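Local coordinates for FYVE-finger-containing Rab5 effector protein rabenosyn-5 (Homo sapiens, PDB 1Z0J), which probably acts as an effector of Rab5 and related small GTPases in membrane traffic, here represented by its minimal Rab-binding domain, at residues Ile9-Leu14 / Lys53-Thr58; Gln16-Ile21 / Arg45-Thr50. All blocks are in the same frame, centred on the assembly; numbering follows the deposited sequence.

Contact 1 of 2, residues Ile9-Leu14 / Lys53-Thr58; sequences IEEELL and KQKGGT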
ATOM      1  N   ILE B   9     -15.180  -7.874   8.934  1.00 30.30           N
ATOM      2  CA  ILE B   9     -15.486  -7.190   7.642  1.00 29.70           C
ATOM      3  C   ILE B   9     -16.965  -7.360   7.307  1.00 31.33           C
ATOM      4  O   ILE B   9     -17.475  -8.483   7.309  1.00 32.42           O
ATOM      5  CB  ILE B   9     -14.623  -7.754   6.474  1.00 28.39           C
ATOM      6  CG1 ILE B   9     -13.142  -7.794   6.867  1.00 28.92           C
ATOM      7  CG2 ILE B   9     -14.846  -6.946   5.183  1.00 27.82           C
ATOM      8  CD1 ILE B   9     -12.286  -8.729   6.020  1.00 29.40           C
ATOM      9  N   GLU B  10     -17.649  -6.251   7.024  1.00 30.92           N
ATOM     10  CA  GLU B  10     -19.030  -6.305   6.540  1.00 30.15           C
ATOM     11  C   GLU B  10     -19.099  -7.313   5.399  1.00 29.87           C
ATOM     12  O   GLU B  10     -18.366  -7.197   4.413  1.00 27.90           O
ATOM     13  CB  GLU B  10     -19.499  -4.934   6.084  1.00 32.93           C
ATOM     14  N   GLU B  11     -19.961  -8.315   5.550  1.00 28.35           N
ATOM     15  CA  GLU B  11     -19.936  -9.490   4.677  1.00 27.87           C
ATOM     16  C   GLU B  11     -20.032  -9.182   3.184  1.00 28.74           C
ATOM     17  O   GLU B  11     -19.320  -9.783   2.380  1.00 27.54           O
ATOM     18  CB  GLU B  11     -21.002 -10.510   5.094  1.00 29.28           C
ATOM     19  CG  GLU B  11     -20.763 -11.884   4.492  1.00 29.33           C
ATOM     20  CD  GLU B  11     -21.542 -12.984   5.176  1.00 28.65           C
ATOM     21  OE1 GLU B  11     -22.143 -13.800   4.453  1.00 33.49           O
ATOM     22  OE2 GLU B  11     -21.546 -13.041   6.427  1.00 24.35           O
ATOM     23  N   GLU B  12     -20.903  -8.242   2.825  1.00 28.49           N
ATOM     24  CA  GLU B  12     -21.089  -7.842   1.431  1.00 28.60           C
ATOM     25  C   GLU B  12     -19.825  -7.214   0.823  1.00 27.39           C
ATOM     26  O   GLU B  12     -19.545  -7.402  -0.361  1.00 27.18           O
ATOM     27  CB  GLU B  12     -22.292  -6.897   1.300  1.00 29.72           C
ATOM     28  CG  GLU B  12     -22.611  -6.430  -0.128  1.00 33.97           C
ATOM     29  CD  GLU B  12     -22.979  -7.566  -1.073  1.00 39.26           C
ATOM     30  OE1 GLU B  12     -23.679  -8.513  -0.649  1.00 48.77           O
ATOM     31  OE2 GLU B  12     -22.570  -7.505  -2.251  1.00 49.26           O
ATOM     32  N   LEU B  13     -19.073  -6.475   1.639  1.00 27.51           N
ATOM     33  CA  LEU B  13     -17.806  -5.884   1.202  1.00 23.01           C
ATOM     34  C   LEU B  13     -16.744  -6.955   0.947  1.00 23.98           C
ATOM     35  O   LEU B  13     -15.951  -6.845   0.013  1.00 21.19           O
ATOM     36  CB  LEU B  13     -17.295  -4.868   2.226  1.00 25.13           C
ATOM     37  CG  LEU B  13     -18.199  -3.688   2.598  1.00 27.94           C
ATOM     38  CD1 LEU B  13     -17.499  -2.829   3.620  1.00 28.26           C
ATOM     39  CD2 LEU B  13     -18.602  -2.856   1.380  1.00 32.19           C
ATOM     40  N   LEU B  14     -16.745  -7.992   1.779  1.00 23.63           N
ATOM     41  CA  LEU B  14     -15.836  -9.115   1.603  1.00 23.22           C
ATOM     42  C   LEU B  14     -16.172  -9.882   0.323  1.00 19.88           C
ATOM     43  O   LEU B  14     -15.286 -10.231  -0.457  1.00 19.93           O
ATOM     44  CB  LEU B  14     -15.881 -10.026   2.829  1.00 23.72           C
ATOM     45  CG  LEU B  14     -14.895 -11.187   2.928  1.00 21.40           C
ATOM     46  CD1 LEU B  14     -13.465 -10.756   2.629  1.00 25.91           C
ATOM     47  CD2 LEU B  14     -14.987 -11.785   4.314  1.00 21.49           C
ATOM     48  N   LYS B  53     -14.646 -18.139   8.059  1.00 15.32           N
ATOM     49  CA  LYS B  53     -14.517 -17.837   9.481  1.00 15.02           C
ATOM     50  C   LYS B  53     -15.671 -16.965   9.977  1.00 16.34           C
ATOM     51  O   LYS B  53     -16.226 -17.205  11.052  1.00 16.14           O
ATOM     52  CB  LYS B  53     -13.168 -17.164   9.742  1.00 18.48           C
ATOM     53  CG  LYS B  53     -12.802 -16.999  11.212  1.00 19.73           C
ATOM     54  CD  LYS B  53     -11.396 -16.426  11.394  1.00 24.34           C
ATOM     55  CE  LYS B  53     -11.293 -14.994  10.882  1.00 28.98           C
ATOM     56  NZ  LYS B  53      -9.968 -14.395  11.205  1.00 34.35           N
ATOM     57  N   GLN B  54     -16.046 -15.965   9.189  1.00 14.32           N
ATOM     58  CA  GLN B  54     -17.145 -15.085   9.580  1.00 16.12           C
ATOM     59  C   GLN B  54     -18.477 -15.819   9.637  1.00 14.28           C
ATOM     60  O   GLN B  54     -19.380 -15.430  10.393  1.00 15.74           O
ATOM     61  CB  GLN B  54     -17.202 -13.868   8.665  1.00 16.69           C
ATOM     62  CG  GLN B  54     -16.010 -12.948   8.904  1.00 21.23           C
ATOM     63  CD  GLN B  54     -16.140 -11.595   8.250  1.00 24.08           C
ATOM     64  OE1 GLN B  54     -17.198 -11.233   7.731  1.00 27.17           O
ATOM     65  NE2 GLN B  54     -15.058 -10.827   8.284  1.00 23.37           N
ATOM     66  N   LYS B  55     -18.582 -16.898   8.867  1.00 14.33           N
ATOM     67  CA  LYS B  55     -19.756 -17.767   8.887  1.00 14.50           C
ATOM     68  C   LYS B  55     -19.692 -18.864   9.956  1.00 14.35           C
ATOM     69  O   LYS B  55     -20.616 -19.663  10.075  1.00 15.22           O
ATOM     70  CB  LYS B  55     -20.004 -18.370   7.502  1.00 15.44           C
ATOM     71  CG  LYS B  55     -20.485 -17.326   6.485  1.00 19.17           C
ATOM     72  CD  LYS B  55     -20.814 -17.958   5.141  1.00 20.89           C
ATOM     73  CE  LYS B  55     -21.459 -16.961   4.186  1.00 22.80           C
ATOM     74  NZ  LYS B  55     -22.850 -16.564   4.587  1.00 18.38           N
ATOM     75  N   GLY B  56     -18.601 -18.898  10.716  1.00 14.23           N
ATOM     76  CA  GLY B  56     -18.460 -19.831  11.830  1.00 12.59           C
ATOM     77  C   GLY B  56     -17.980 -21.229  11.503  1.00 13.01           C
ATOM     78  O   GLY B  56     -17.929 -22.091  12.382  1.00 13.31           O
ATOM     79  N   GLY B  57     -17.617 -21.463  10.245  1.00 13.37           N
ATOM     80  CA  GLY B  57     -17.200 -22.793   9.823  1.00 14.34           C
ATOM     81  C   GLY B  57     -15.839 -23.194  10.342  1.00 12.53           C
ATOM     82  O   GLY B  57     -15.548 -24.382  10.444  1.00 14.61           O
ATOM     83  N   THR B  58     -14.998 -22.207  10.611  1.00 12.72           N
ATOM     84  CA  THR B  58     -13.700 -22.438  11.255  1.00 15.31           C
ATOM     85  C   THR B  58     -13.399 -21.323  12.236  1.00 15.22           C
ATOM     86  O   THR B  58     -14.083 -20.291  12.240  1.00 14.80           O
ATOM     87  CB  THR B  58     -12.507 -22.448  10.253  1.00 18.07           C
ATOM     88  OG1 THR B  58     -12.227 -21.108   9.827  1.00 19.62           O
ATOM     89  CG2 THR B  58     -12.754 -23.354   9.061  1.00 20.40           C
TER
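Across the segments the nearest CA atoms are those of Glu11 and Gln54, 7.9 Å apart, where the open end of a two-helix antiparallel hairpin brings the start of helix 11-30 beside the finish of helix 34-54. Glu10 holds the N-cap position of the first helix. The second helix ends in a Schellman motif: Gly56 takes a positive phi (84°), and its N bonds back to O of Lys53 at 2.9 Å.

Gln54 buries the most surface in this contact. Its extended side chain reaches across, meeting that of Ile9 at about a right angle, and lays its amide group beside the Ile9 backbone. Leu14 comes at it from the opposite direction and touches Gln54 CD through CD2, at 4.1 Å. Leu14 is the buried member of the group and also packs on Leu51; the rest of this contact sits at the surface.

A salt bridge joins Glu11 and Lys55. Glu11 has CG anti to its backbone N (chi1 -164°) and runs out extended, while Lys55 bends at its last torsion and crosses it almost squarely. Lys55 NZ donates to Glu11 OE1 at 2.9 Å, on the syn side of the carboxylate and 21° out of its plane.

Contact 2 of 2, residues Gln16-Ile21 / Arg45-Thr50; sequences QQIDNI and RELKHT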
ATOM      1  N   GLN B  16     -17.659  -8.656  -2.286  1.00 21.95           N
ATOM      2  CA  GLN B  16     -17.312  -7.785  -3.415  1.00 21.01           C
ATOM      3  C   GLN B  16     -15.813  -7.808  -3.748  1.00 19.97           C
ATOM      4  O   GLN B  16     -15.438  -7.803  -4.921  1.00 19.75           O
ATOM      5  CB  GLN B  16     -17.790  -6.356  -3.168  1.00 21.31           C
ATOM      6  N   GLN B  17     -14.967  -7.849  -2.719  1.00 18.72           N
ATOM      7  CA  GLN B  17     -13.515  -7.910  -2.938  1.00 16.76           C
ATOM      8  C   GLN B  17     -13.081  -9.256  -3.526  1.00 17.62           C
ATOM      9  O   GLN B  17     -12.170  -9.315  -4.354  1.00 16.52           O
ATOM     10  CB  GLN B  17     -12.743  -7.571  -1.656  1.00 16.48           C
ATOM     11  CG  GLN B  17     -11.202  -7.568  -1.808  1.00 16.10           C
ATOM     12  CD  GLN B  17     -10.651  -6.524  -2.787  1.00 15.45           C
ATOM     13  OE1 GLN B  17     -11.382  -5.657  -3.286  1.00 15.75           O
ATOM     14  NE2 GLN B  17      -9.350  -6.613  -3.070  1.00 14.08           N
ATOM     15  N   ILE B  18     -13.759 -10.331  -3.109  1.00 18.28           N
ATOM     16  CA  ILE B  18     -13.568 -11.651  -3.715  1.00 19.88           C
ATOM     17  C   ILE B  18     -13.856 -11.553  -5.214  1.00 19.74           C
ATOM     18  O   ILE B  18     -13.061 -12.001  -6.037  1.00 20.12           O
ATOM     19  CB  ILE B  18     -14.461 -12.731  -3.025  1.00 19.98           C
ATOM     20  CG1 ILE B  18     -13.878 -13.108  -1.658  1.00 22.37           C
ATOM     21  CG2 ILE B  18     -14.611 -13.981  -3.903  1.00 22.37           C
ATOM     22  CD1 ILE B  18     -14.798 -13.944  -0.782  1.00 18.89           C
ATOM     23  N   ASP B  19     -14.981 -10.929  -5.555  1.00 21.92           N
ATOM     24  CA  ASP B  19     -15.329 -10.688  -6.951  1.00 23.87           C
ATOM     25  C   ASP B  19     -14.293  -9.793  -7.649  1.00 24.47           C
ATOM     26  O   ASP B  19     -13.964 -10.022  -8.808  1.00 22.27           O
ATOM     27  CB  ASP B  19     -16.748 -10.116  -7.077  1.00 26.00           C
ATOM     28  CG  ASP B  19     -17.834 -11.156  -6.793  1.00 28.76           C
ATOM     29  OD1 ASP B  19     -17.507 -12.355  -6.644  1.00 29.50           O
ATOM     30  OD2 ASP B  19     -19.022 -10.772  -6.720  1.00 31.61           O
ATOM     31  N   ASN B  20     -13.760  -8.799  -6.933  1.00 19.91           N
ATOM     32  CA  ASN B  20     -12.693  -7.949  -7.471  1.00 21.71           C
ATOM     33  C   ASN B  20     -11.403  -8.727  -7.784  1.00 20.34           C
ATOM     34  O   ASN B  20     -10.832  -8.585  -8.865  1.00 19.87           O
ATOM     35  CB  ASN B  20     -12.416  -6.780  -6.516  1.00 19.13           C
ATOM     36  CG  ASN B  20     -11.564  -5.684  -7.144  1.00 20.33           C
ATOM     37  OD1 ASN B  20     -11.647  -5.413  -8.342  1.00 23.48           O
ATOM     38  ND2 ASN B  20     -10.742  -5.039  -6.322  1.00 18.75           N
ATOM     39  N   ILE B  21     -10.945  -9.553  -6.841  1.00 18.61           N
ATOM     40  CA  ILE B  21      -9.758 -10.389  -7.064  1.00 19.93           C
ATOM     41  C   ILE B  21      -9.981 -11.417  -8.187  1.00 21.11           C
ATOM     42  O   ILE B  21      -9.067 -11.683  -8.971  1.00 20.46           O
ATOM     43  CB  ILE B  21      -9.251 -11.068  -5.748  1.00 18.21           C
ATOM     44  CG1 ILE B  21      -8.820 -10.008  -4.715  1.00 14.91           C
ATOM     45  CG2 ILE B  21      -8.119 -12.065  -6.019  1.00 20.65           C
ATOM     46  CD1 ILE B  21      -7.704  -9.049  -5.160  1.00 16.03           C
ATOM     47  N   ARG B  45      -7.641 -17.129  -1.832  1.00 17.90           N
ATOM     48  CA  ARG B  45      -7.734 -18.167  -0.808  1.00 20.02           C
ATOM     49  C   ARG B  45      -7.897 -17.564   0.588  1.00 18.18           C
ATOM     50  O   ARG B  45      -8.703 -18.034   1.400  1.00 16.66           O
ATOM     51  CB  ARG B  45      -6.510 -19.081  -0.859  1.00 20.40           C
ATOM     52  CG  ARG B  45      -6.519 -20.052  -2.036  1.00 24.85           C
ATOM     53  CD  ARG B  45      -5.469 -21.138  -1.862  1.00 28.28           C
ATOM     54  NE  ARG B  45      -5.140 -21.795  -3.126  1.00 33.65           N
ATOM     55  CZ  ARG B  45      -4.060 -21.530  -3.858  1.00 36.25           C
ATOM     56  NH1 ARG B  45      -3.185 -20.613  -3.464  1.00 40.74           N
ATOM     57  NH2 ARG B  45      -3.855 -22.187  -4.992  1.00 38.85           N
ATOM     58  N   GLU B  46      -7.152 -16.500   0.858  1.00 16.77           N
ATOM     59  CA  GLU B  46      -7.208 -15.837   2.157  1.00 17.36           C
ATOM     60  C   GLU B  46      -8.544 -15.140   2.408  1.00 14.88           C
ATOM     61  O   GLU B  46      -9.084 -15.202   3.517  1.00 16.96           O
ATOM     62  CB  GLU B  46      -6.024 -14.883   2.321  1.00 20.71           C
ATOM     63  CG  GLU B  46      -4.728 -15.632   2.632  1.00 27.17           C
ATOM     64  CD  GLU B  46      -3.493 -15.005   2.011  1.00 33.04           C
ATOM     65  OE1 GLU B  46      -3.536 -13.813   1.642  1.00 36.17           O
ATOM     66  OE2 GLU B  46      -2.471 -15.716   1.897  1.00 36.42           O
ATOM     67  N   LEU B  47      -9.078 -14.480   1.380  1.00 14.38           N
ATOM     68  CA  LEU B  47     -10.392 -13.856   1.478  1.00 13.55           C
ATOM     69  C   LEU B  47     -11.474 -14.902   1.737  1.00 14.12           C
ATOM     70  O   LEU B  47     -12.361 -14.691   2.572  1.00 14.25           O
ATOM     71  CB  LEU B  47     -10.712 -13.067   0.206  1.00 14.80           C
ATOM     72  CG  LEU B  47      -9.842 -11.847  -0.120  1.00 14.33           C
ATOM     73  CD1 LEU B  47     -10.157 -11.350  -1.515  1.00 14.88           C
ATOM     74  CD2 LEU B  47     -10.014 -10.725   0.910  1.00 17.49           C
ATOM     75  N   LYS B  48     -11.399 -16.029   1.031  1.00 14.17           N
ATOM     76  CA  LYS B  48     -12.360 -17.117   1.220  1.00 16.32           C
ATOM     77  C   LYS B  48     -12.274 -17.733   2.622  1.00 14.99           C
ATOM     78  O   LYS B  48     -13.297 -18.064   3.220  1.00 16.47           O
ATOM     79  CB  LYS B  48     -12.177 -18.184   0.140  1.00 16.66           C
ATOM     80  CG  LYS B  48     -12.681 -17.760  -1.230  1.00 17.10           C
ATOM     81  CD  LYS B  48     -12.489 -18.860  -2.269  1.00 23.82           C
ATOM     82  CE  LYS B  48     -13.264 -18.552  -3.541  1.00 31.43           C
ATOM     83  NZ  LYS B  48     -13.277 -19.700  -4.491  1.00 36.95           N
ATOM     84  N   HIS B  49     -11.062 -17.862   3.158  1.00 15.53           N
ATOM     85  CA  HIS B  49     -10.863 -18.350   4.529  1.00 16.19           C
ATOM     86  C   HIS B  49     -11.498 -17.410   5.549  1.00 17.88           C
ATOM     87  O   HIS B  49     -12.170 -17.851   6.487  1.00 16.16           O
ATOM     88  CB  HIS B  49      -9.371 -18.536   4.836  1.00 17.30           C
ATOM     89  CG  HIS B  49      -9.091 -19.018   6.229  1.00 20.09           C
ATOM     90  ND1 HIS B  49      -8.893 -18.160   7.290  1.00 27.36           N
ATOM     91  CD2 HIS B  49      -8.974 -20.269   6.731  1.00 25.83           C
ATOM     92  CE1 HIS B  49      -8.669 -18.862   8.386  1.00 22.30           C
ATOM     93  NE2 HIS B  49      -8.710 -20.144   8.073  1.00 22.78           N
ATOM     94  N   THR B  50     -11.287 -16.112   5.364  1.00 15.87           N
ATOM     95  CA  THR B  50     -11.897 -15.108   6.233  1.00 16.69           C
ATOM     96  C   THR B  50     -13.427 -15.159   6.166  1.00 14.08           C
ATOM     97  O   THR B  50     -14.098 -15.031   7.197  1.00 14.91           O
ATOM     98  CB  THR B  50     -11.384 -13.696   5.896  1.00 20.29           C
ATOM     99  OG1 THR B  50      -9.962 -13.668   6.057  1.00 23.84           O
ATOM    100  CG2 THR B  50     -12.013 -12.650   6.808  1.00 21.70           C
TER
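Gln17 NE2 is gripped by two hydrogen bonds to the bound partner protein, one to an aromatic side chain and one to a backbone group, while the carbons of the same glutamine pack on Leu47. At the other corner of the amide, Asn20 ND2 donates to Gln17 OE1 at 3.2 Å, arriving 35° out of the carbonyl plane. With both ends of the amide held, its rotation is largely fixed. Gln17 CG, anti to the backbone N (chi1 -178°), lies against Leu47 CD1, 3.9 Å away, and a bend at the second torsion turns the amide toward Asn20.

Behind this polar edge lies the core of the helical hairpin. Segments 16-21 and 45-50 run antiparallel, at 163°, with axes 9.9 Å apart. Leu47 is aimed at the facing helix, and Ile18 slides past it in the opposite sense, Ile18 CG1 lying 3.7 Å from Leu47 CB. Ile21 crosses Leu47 at about a right angle and sets CG1 3.7 Å from Leu47 CD1. With Leu14 as the fourth residue, Leu47 has neighbours spaced as in a knobs-into-holes hole. The alkyl part of Lys48 borders Ile18 CD1 on the exposed side.

Leu47 also packs on an aromatic side chain of the partner protein. The chemistry is thus divided: aliphatic groups hold the helices together, and the Gln17 amide supplies directional bonds at the edge where the partner binds.

Both contacts join helix 11-30 to helix 34-54, and their centres lie 10 Å apart along the same hairpin. In chain order the segments run 9-14, 16-21, 45-50, 53-58, so contact 1 encloses contact 2: the outer pair meets at the end with both termini, the inner pair near the middle of the chain. Leu14 bridges the two, with CD1 3.9 Å from Leu47 CD2; Ile9 and Leu14 also both meet the Thr50 methyl group. The apolar seam therefore runs continuously from the buried middle to the more polar, exposed end. Since contacts with the partner protein occur at both levels, the paired helices probably present one joint Rab-binding surface.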